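Local atomic coordinates of activator of (r)-2-hydroxyglutaryl-coa dehydratase (Acidaminococcus fermentans, PDB entry 1HUX), a protein that hydrolyses ATP slowly and couples it to electron transfer that activates the (R)-2-hydroxyglutaryl-CoA dehydratase of L-glutamate fermentation, as a homodimer sharing one [4Fe-4S] cluster. Residues I3-C17 / L20-V34. Numbering follows the deposited sequence.
Sequences IYTLGIDVGSTASKC and LKDGKEIVAKSLVAV. With ADP (adenosine-5'-diphosphate), chain D.
S15 and V32 pair through reciprocal backbone hydrogen bonds in the antiparallel beta meander of an actin-fold ATPase, where the first hairpin turn, G11-T13, doubles as a phosphate-binding loop. C17 and S30 form a second such pair, and V34 N reaches T13 O at the turn. On the opposite face from K16, S30 OG bonds to S44 O of helix 40-52. At the far end T5 and L20 bond likewise; beyond them D22 N donates to I3 O, while I3 N returns a nearly straight bond (176°) to D22 OD2.

Apolar contacts are more local. K21 CB lies over a face of the Y4 ring, 4.3 Å from its centroid (CH-pi); with CG anti to the backbone N (chi1 175°) the chain runs on alongside the ring, CD 3.3 Å from Y4 OH.

Around the nucleotide, T13 N and S12 OG both donate to ADP O3B, each at 2.7 Å. K16 runs beside L31, then bends at chi2 and chi3, which brings NZ within 2.6 Å of ADP O2B. A methionine in its place would probably leave the diphosphate without that balancing charge. K16 NZ also hydrogen-bonds ADP O1A at 3.2 Å and meets A14 O from above the carbonyl plane.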
loop_
_atom_site.group_PDB
_atom_site.type_symbol
_atom_site.label_atom_id
_atom_site.label_comp_id
_atom_site.label_asym_id
_atom_site.label_seq_id
_atom_site.Cartn_x
_atom_site.Cartn_y
_atom_site.Cartn_z
ATOM N N ILE A 3 -38.142 -26.787 -5.491
ATOM C CA ILE A 3 -36.730 -27.158 -5.317
ATOM C C ILE A 3 -35.963 -26.010 -4.671
ATOM O O ILE A 3 -35.837 -24.925 -5.253
ATOM C CB ILE A 3 -36.045 -27.523 -6.639
ATOM C CG1 ILE A 3 -36.524 -28.901 -7.075
ATOM C CG2 ILE A 3 -34.508 -27.542 -6.466
ATOM C CD1 ILE A 3 -35.816 -29.441 -8.330
ATOM N N TYR A 4 -35.458 -26.256 -3.463
ATOM C CA TYR A 4 -34.732 -25.230 -2.721
ATOM C C TYR A 4 -33.243 -25.473 -2.747
ATOM O O TYR A 4 -32.793 -26.601 -2.543
ATOM C CB TYR A 4 -35.214 -25.176 -1.265
ATOM C CG TYR A 4 -36.653 -24.746 -1.102
ATOM C CD1 TYR A 4 -37.697 -25.618 -1.383
ATOM C CD2 TYR A 4 -36.964 -23.460 -0.686
ATOM C CE1 TYR A 4 -39.023 -25.216 -1.253
ATOM C CE2 TYR A 4 -38.279 -23.041 -0.551
ATOM C CZ TYR A 4 -39.307 -23.916 -0.835
ATOM O OH TYR A 4 -40.613 -23.464 -0.710
ATOM N N THR A 5 -32.484 -24.408 -2.998
ATOM C CA THR A 5 -31.021 -24.503 -3.056
ATOM C C THR A 5 -30.342 -23.486 -2.165
ATOM O O THR A 5 -30.903 -22.439 -1.817
ATOM C CB THR A 5 -30.465 -24.324 -4.505
ATOM O OG1 THR A 5 -31.344 -23.467 -5.254
ATOM C CG2 THR A 5 -30.326 -25.691 -5.202
ATOM N N LEU A 6 -29.106 -23.798 -1.820
ATOM C CA LEU A 6 -28.354 -22.951 -0.935
ATOM C C LEU A 6 -27.052 -22.439 -1.540
ATOM O O LEU A 6 -26.175 -23.225 -1.928
ATOM C CB LEU A 6 -28.056 -23.719 0.366
ATOM C CG LEU A 6 -27.219 -22.980 1.406
ATOM C CD1 LEU A 6 -28.024 -21.829 1.962
ATOM C CD2 LEU A 6 -26.798 -23.927 2.491
ATOM N N GLY A 7 -26.951 -21.109 -1.605
ATOM C CA GLY A 7 -25.753 -20.452 -2.097
ATOM C C GLY A 7 -25.009 -19.884 -0.896
ATOM O O GLY A 7 -25.601 -19.178 -0.066
ATOM N N ILE A 8 -23.719 -20.200 -0.794
ATOM C CA ILE A 8 -22.897 -19.730 0.314
ATOM C C ILE A 8 -21.626 -19.052 -0.185
ATOM O O ILE A 8 -20.749 -19.688 -0.785
ATOM C CB ILE A 8 -22.480 -20.891 1.253
ATOM C CG1 ILE A 8 -23.703 -21.706 1.650
ATOM C CG2 ILE A 8 -21.824 -20.341 2.520
ATOM C CD1 ILE A 8 -23.351 -22.993 2.373
ATOM N N ASP A 9 -21.539 -17.751 0.081
ATOM C CA ASP A 9 -20.386 -16.940 -0.304
ATOM C C ASP A 9 -19.563 -16.609 0.935
ATOM O O ASP A 9 -19.880 -15.666 1.652
ATOM C CB ASP A 9 -20.873 -15.640 -0.951
ATOM C CG ASP A 9 -19.737 -14.799 -1.504
ATOM O OD1 ASP A 9 -19.996 -13.635 -1.886
ATOM O OD2 ASP A 9 -18.589 -15.308 -1.564
ATOM N N VAL A 10 -18.519 -17.373 1.204
ATOM C CA VAL A 10 -17.715 -17.095 2.392
ATOM C C VAL A 10 -16.523 -16.194 2.068
ATOM O O VAL A 10 -15.488 -16.656 1.589
ATOM C CB VAL A 10 -17.247 -18.435 3.103
ATOM C CG1 VAL A 10 -17.190 -19.576 2.096
ATOM C CG2 VAL A 10 -15.866 -18.268 3.758
ATOM N N GLY A 11 -16.676 -14.899 2.323
ATOM C CA GLY A 11 -15.599 -13.960 2.048
ATOM C C GLY A 11 -14.598 -13.820 3.180
ATOM O O GLY A 11 -14.662 -14.555 4.170
ATOM N N SER A 12 -13.663 -12.883 3.040
ATOM C CA SER A 12 -12.643 -12.653 4.068
ATOM C C SER A 12 -13.192 -11.775 5.207
ATOM O O SER A 12 -12.711 -11.819 6.340
ATOM C CB SER A 12 -11.423 -11.979 3.438
ATOM O OG SER A 12 -11.794 -10.743 2.848
ATOM N N THR A 13 -14.214 -10.993 4.889
ATOM C CA THR A 13 -14.849 -10.091 5.839
ATOM C C THR A 13 -16.134 -10.673 6.406
ATOM O O THR A 13 -16.395 -10.605 7.604
ATOM C CB THR A 13 -15.188 -8.738 5.142
ATOM O OG1 THR A 13 -13.988 -7.979 5.007
ATOM C CG2 THR A 13 -16.230 -7.931 5.919
ATOM N N ALA A 14 -16.950 -11.236 5.532
ATOM C CA ALA A 14 -18.210 -11.779 5.981
ATOM C C ALA A 14 -18.579 -13.007 5.191
ATOM O O ALA A 14 -17.952 -13.325 4.187
ATOM C CB ALA A 14 -19.289 -10.732 5.833
ATOM N N SER A 15 -19.612 -13.691 5.659
ATOM C CA SER A 15 -20.108 -14.885 5.003
ATOM C C SER A 15 -21.571 -14.594 4.707
ATOM O O SER A 15 -22.353 -14.309 5.625
ATOM C CB SER A 15 -19.968 -16.085 5.939
ATOM O OG SER A 15 -20.121 -17.294 5.239
ATOM N N LYS A 16 -21.929 -14.620 3.423
ATOM C CA LYS A 16 -23.309 -14.351 3.004
ATOM C C LYS A 16 -23.947 -15.649 2.529
ATOM O O LYS A 16 -23.256 -16.547 2.021
ATOM C CB LYS A 16 -23.361 -13.312 1.870
ATOM C CG LYS A 16 -23.060 -11.839 2.256
ATOM C CD LYS A 16 -21.600 -11.617 2.612
ATOM C CE LYS A 16 -20.656 -12.014 1.489
ATOM N NZ LYS A 16 -19.230 -11.912 1.926
ATOM N N CYS A 17 -25.264 -15.744 2.706
ATOM C CA CYS A 17 -26.008 -16.925 2.313
ATOM C C CYS A 17 -27.290 -16.582 1.609
ATOM O O CYS A 17 -27.975 -15.603 1.940
ATOM C CB CYS A 17 -26.350 -17.782 3.525
ATOM S SG CYS A 17 -25.036 -18.863 4.106
ATOM N N LEU A 20 -32.881 -20.085 -2.591
ATOM C CA LEU A 20 -33.955 -19.767 -3.523
ATOM C C LEU A 20 -34.757 -20.984 -3.979
ATOM O O LEU A 20 -34.257 -22.130 -4.026
ATOM C CB LEU A 20 -33.436 -18.971 -4.735
ATOM C CG LEU A 20 -32.042 -19.205 -5.311
ATOM C CD1 LEU A 20 -31.840 -20.672 -5.639
ATOM C CD2 LEU A 20 -31.888 -18.347 -6.545
ATOM N N LYS A 21 -36.019 -20.710 -4.296
ATOM C CA LYS A 21 -36.959 -21.725 -4.728
ATOM C C LYS A 21 -37.085 -21.773 -6.249
ATOM O O LYS A 21 -37.522 -20.800 -6.880
ATOM C CB LYS A 21 -38.321 -21.441 -4.080
ATOM C CG LYS A 21 -39.464 -22.340 -4.527
ATOM C CD LYS A 21 -40.694 -22.116 -3.670
ATOM C CE LYS A 21 -41.130 -20.669 -3.691
ATOM N NZ LYS A 21 -42.198 -20.382 -2.683
ATOM N N ASP A 22 -36.691 -22.911 -6.823
ATOM C CA ASP A 22 -36.766 -23.145 -8.267
ATOM C C ASP A 22 -35.822 -22.235 -9.022
ATOM O O ASP A 22 -35.986 -22.021 -10.221
ATOM C CB ASP A 22 -38.204 -22.936 -8.755
ATOM C CG ASP A 22 -39.189 -23.878 -8.075
ATOM O OD1 ASP A 22 -40.402 -23.553 -8.018
ATOM O OD2 ASP A 22 -38.744 -24.949 -7.602
ATOM N N GLY A 23 -34.823 -21.723 -8.309
ATOM C CA GLY A 23 -33.850 -20.825 -8.910
ATOM C C GLY A 23 -34.470 -19.551 -9.447
ATOM O O GLY A 23 -33.844 -18.838 -10.227
ATOM N N LYS A 24 -35.688 -19.245 -9.016
ATOM C CA LYS A 24 -36.374 -18.061 -9.510
ATOM C C LYS A 24 -36.662 -16.982 -8.470
ATOM O O LYS A 24 -36.760 -15.804 -8.819
ATOM C CB LYS A 24 -37.682 -18.472 -10.190
ATOM C CG LYS A 24 -37.498 -19.459 -11.338
ATOM C CD LYS A 24 -38.825 -19.807 -11.997
ATOM C CE LYS A 24 -39.502 -18.566 -12.566
ATOM N NZ LYS A 24 -40.821 -18.867 -13.188
ATOM N N GLU A 25 -36.815 -17.362 -7.206
ATOM C CA GLU A 25 -37.093 -16.366 -6.182
ATOM C C GLU A 25 -36.281 -16.603 -4.924
ATOM O O GLU A 25 -36.050 -17.746 -4.516
ATOM C CB GLU A 25 -38.583 -16.339 -5.832
ATOM C CG GLU A 25 -39.067 -17.547 -5.058
ATOM C CD GLU A 25 -40.485 -17.374 -4.537
ATOM O OE1 GLU A 25 -41.410 -17.235 -5.366
ATOM O OE2 GLU A 25 -40.672 -17.376 -3.296
ATOM N N ILE A 26 -35.835 -15.510 -4.320
ATOM C CA ILE A 26 -35.053 -15.570 -3.091
ATOM C C ILE A 26 -36.013 -15.737 -1.918
ATOM O O ILE A 26 -36.947 -14.946 -1.751
ATOM C CB ILE A 26 -34.229 -14.273 -2.890
ATOM C CG1 ILE A 26 -33.252 -14.099 -4.055
ATOM C CG2 ILE A 26 -33.488 -14.321 -1.564
ATOM C CD1 ILE A 26 -32.367 -12.890 -3.930
ATOM N N VAL A 27 -35.796 -16.771 -1.109
ATOM C CA VAL A 27 -36.680 -16.992 0.033
ATOM C C VAL A 27 -36.047 -16.425 1.292
ATOM O O VAL A 27 -36.738 -15.912 2.166
ATOM C CB VAL A 27 -37.006 -18.509 0.226
ATOM C CG1 VAL A 27 -37.796 -19.039 -1.001
ATOM C CG2 VAL A 27 -35.718 -19.308 0.439
ATOM N N ALA A 28 -34.728 -16.490 1.373
ATOM C CA ALA A 28 -34.053 -15.967 2.540
ATOM C C ALA A 28 -32.563 -15.787 2.296
ATOM O O ALA A 28 -31.964 -16.474 1.445
ATOM C CB ALA A 28 -34.274 -16.895 3.724
ATOM N N LYS A 29 -31.969 -14.863 3.054
ATOM C CA LYS A 29 -30.539 -14.575 2.959
ATOM C C LYS A 29 -30.005 -14.295 4.342
ATOM O O LYS A 29 -30.771 -14.052 5.267
ATOM C CB LYS A 29 -30.293 -13.341 2.089
ATOM C CG LYS A 29 -30.958 -12.069 2.601
ATOM C CD LYS A 29 -30.289 -10.855 2.013
ATOM C CE LYS A 29 -31.016 -9.595 2.381
ATOM N NZ LYS A 29 -32.336 -9.603 1.695
ATOM N N SER A 30 -28.690 -14.318 4.483
ATOM C CA SER A 30 -28.096 -14.033 5.771
ATOM C C SER A 30 -26.669 -13.501 5.595
ATOM O O SER A 30 -26.061 -13.651 4.528
ATOM C CB SER A 30 -28.125 -15.295 6.648
ATOM O OG SER A 30 -27.058 -16.184 6.361
ATOM N N LEU A 31 -26.145 -12.871 6.645
ATOM C CA LEU A 31 -24.807 -12.304 6.609
ATOM C C LEU A 31 -24.205 -12.335 8.006
ATOM O O LEU A 31 -24.796 -11.819 8.951
ATOM C CB LEU A 31 -24.893 -10.864 6.094
ATOM C CG LEU A 31 -23.654 -9.966 6.072
ATOM C CD1 LEU A 31 -22.402 -10.697 5.631
ATOM C CD2 LEU A 31 -23.949 -8.843 5.140
ATOM N N VAL A 32 -23.026 -12.929 8.128
ATOM C CA VAL A 32 -22.367 -13.045 9.417
ATOM C C VAL A 32 -20.892 -12.682 9.332
ATOM O O VAL A 32 -20.161 -13.224 8.497
ATOM C CB VAL A 32 -22.481 -14.490 9.959
ATOM C CG1 VAL A 32 -21.606 -14.657 11.214
ATOM C CG2 VAL A 32 -23.932 -14.817 10.253
ATOM N N ALA A 33 -20.447 -11.794 10.221
ATOM C CA ALA A 33 -19.055 -11.370 10.203
ATOM C C ALA A 33 -18.121 -12.557 10.330
ATOM O O ALA A 33 -18.470 -13.594 10.872
ATOM C CB ALA A 33 -18.789 -10.353 11.295
ATOM N N VAL A 34 -16.948 -12.431 9.751
ATOM C CA VAL A 34 -16.019 -13.520 9.797
ATOM C C VAL A 34 -14.908 -13.154 10.734
ATOM O O VAL A 34 -14.088 -12.297 10.427
ATOM C CB VAL A 34 -15.462 -13.810 8.393
ATOM C CG1 VAL A 34 -14.325 -14.821 8.484
ATOM C CG2 VAL A 34 -16.603 -14.321 7.478
HETATM P PB ADP D . -15.624 -10.279 1.299
HETATM O O1B ADP D . -15.258 -10.006 -0.132
HETATM O O2B ADP D . -16.737 -11.354 1.497
HETATM O O3B ADP D . -14.429 -10.500 2.209
HETATM P PA ADP D . -17.610 -8.278 1.399
HETATM O O1A ADP D . -18.775 -8.796 2.201
HETATM O O2A ADP D . -17.759 -8.183 -0.053
HETATM O O3A ADP D . -16.299 -9.079 1.824
HETATM O "O5'" ADP D . -17.153 -6.923 2.024
HETATM C "C5'" ADP D . -17.958 -5.871 1.931
HETATM C "C4'" ADP D . -17.285 -4.583 2.220
HETATM O "O4'" ADP D . -18.295 -3.530 2.281
HETATM C "C3'" ADP D . -16.401 -4.411 3.569
HETATM O "O3'" ADP D . -15.267 -3.534 3.355
HETATM C "C2'" ADP D . -17.485 -3.875 4.482
HETATM O "O2'" ADP D . -17.075 -3.083 5.645
HETATM C "C1'" ADP D . -18.277 -3.001 3.518
HETATM N N9 ADP D . -19.596 -2.516 3.985
HETATM C C8 ADP D . -20.529 -3.274 4.565
HETATM N N7 ADP D . -21.572 -2.622 4.864
HETATM C C5 ADP D . -21.305 -1.321 4.455
HETATM C C6 ADP D . -22.048 -0.092 4.471
HETATM N N6 ADP D . -23.306 0.004 4.988
HETATM N N1 ADP D . -21.455 1.021 3.949
HETATM C C2 ADP D . -20.213 0.933 3.447
HETATM N N3 ADP D . -19.444 -0.173 3.382
HETATM C C4 ADP D . -20.056 -1.266 3.906
#